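Local coordinates for N-carbamoylsarcosine amidase related protein (Thermoplasma acidophilum, PDB 3EEF), which probably hydrolyses N-carbamoylsarcosine or a related small amide, as a zinc-containing member of the isochorismatase-like cysteine hydrolase family, at residues I139-E142 with D143-A146. Sequence-based numbering, arbitrary orientation.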
# COMPACT_ATOMS: atom_id res chain seq x y z
N ILE A 139 1.07 22.05 0.72
CA ILE A 139 1.07 23.38 0.18
C ILE A 139 0.83 23.23 -1.30
O ILE A 139 1.39 22.33 -1.93
CB ILE A 139 2.47 24.07 0.39
CG1 ILE A 139 2.75 24.23 1.90
CG2 ILE A 139 2.56 25.42 -0.35
CD1 ILE A 139 4.15 24.79 2.21
N VAL A 140 -0.01 24.10 -1.85
CA VAL A 140 -0.27 24.16 -3.27
C VAL A 140 0.05 25.56 -3.83
O VAL A 140 -0.34 26.55 -3.25
CB VAL A 140 -1.75 23.84 -3.54
CG1 VAL A 140 -2.00 23.72 -5.05
CG2 VAL A 140 -2.13 22.57 -2.84
N VAL A 141 0.78 25.62 -4.93
CA VAL A 141 1.13 26.89 -5.57
C VAL A 141 0.10 27.24 -6.64
O VAL A 141 0.24 26.82 -7.77
CB VAL A 141 2.53 26.80 -6.18
CG1 VAL A 141 2.98 28.16 -6.77
CG2 VAL A 141 3.49 26.32 -5.10
N GLU A 142 -0.93 28.01 -6.26
CA GLU A 142 -2.11 28.24 -7.10
C GLU A 142 -1.82 28.58 -8.56
O GLU A 142 -2.44 28.01 -9.45
CB GLU A 142 -3.04 29.30 -6.49
CG GLU A 142 -2.45 30.71 -6.32
CD GLU A 142 -3.41 31.73 -5.68
OE1 GLU A 142 -4.61 31.45 -5.47
OE2 GLU A 142 -2.96 32.85 -5.38
N ASP A 143 -0.85 29.45 -8.80
CA ASP A 143 -0.55 29.92 -10.15
C ASP A 143 0.25 28.92 -10.92
O ASP A 143 0.43 29.05 -12.13
CB ASP A 143 0.17 31.30 -10.16
CG ASP A 143 1.44 31.32 -9.35
OD1 ASP A 143 1.50 30.67 -8.28
OD2 ASP A 143 2.39 32.00 -9.79
N ALA A 144 0.72 27.90 -10.22
CA ALA A 144 1.43 26.82 -10.87
C ALA A 144 0.54 25.58 -10.99
O ALA A 144 1.01 24.52 -11.35
CB ALA A 144 2.72 26.52 -10.14
N VAL A 145 -0.75 25.73 -10.72
CA VAL A 145 -1.72 24.64 -10.91
C VAL A 145 -2.86 25.11 -11.80
O VAL A 145 -3.35 26.22 -11.65
CB VAL A 145 -2.24 24.15 -9.56
CG1 VAL A 145 -3.39 23.17 -9.71
CG2 VAL A 145 -1.11 23.49 -8.80
N ALA A 146 -3.31 24.25 -12.71
CA ALA A 146 -4.45 24.58 -13.59
C ALA A 146 -5.68 23.80 -13.22
O ALA A 146 -5.59 22.59 -13.08
CB ALA A 146 -4.09 24.24 -15.02
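Val141 and Ala144 close the first of two overlapping type I beta turns, with Ala144 N donating to Val141 O over 2.7 Å from above the carbonyl plane (N-H...O angle 145°). The second turn, Glu142 to Val145, is closed by Val145 N on Glu142 O at 3.1 Å, the donor standing still farther above its carbonyl plane (66° out of it). Side chains line both flanks of this corner. On one, Val141 CG1, held anti to its own N (chi1 -175°), rests 3.8 Å from Ala144 CB and 3.3 Å from Asp143 OD1. On the other, Val140 CG1 meets Val145 CG2 at 3.9 Å, the two valines crossing at about a right angle. Both acids are secured from the next layer: Asp143 OD1 accepts a hydrogen bond from Ser168 N, while the extended Glu142 spreads its carboxylate between salt bridges to Lys154 and Arg167, which should favour its charged form. The double turn carries the chain out of strand 137-141 of the parallel sheet of this isochorismatase-like alpha/beta fold and round the corner into 145-146. Strands 112-116 and 164-166 flank strand 137-141, and helix 22-40 packs on Val141, Asp143 and Ala144 through Val34 and Pro30.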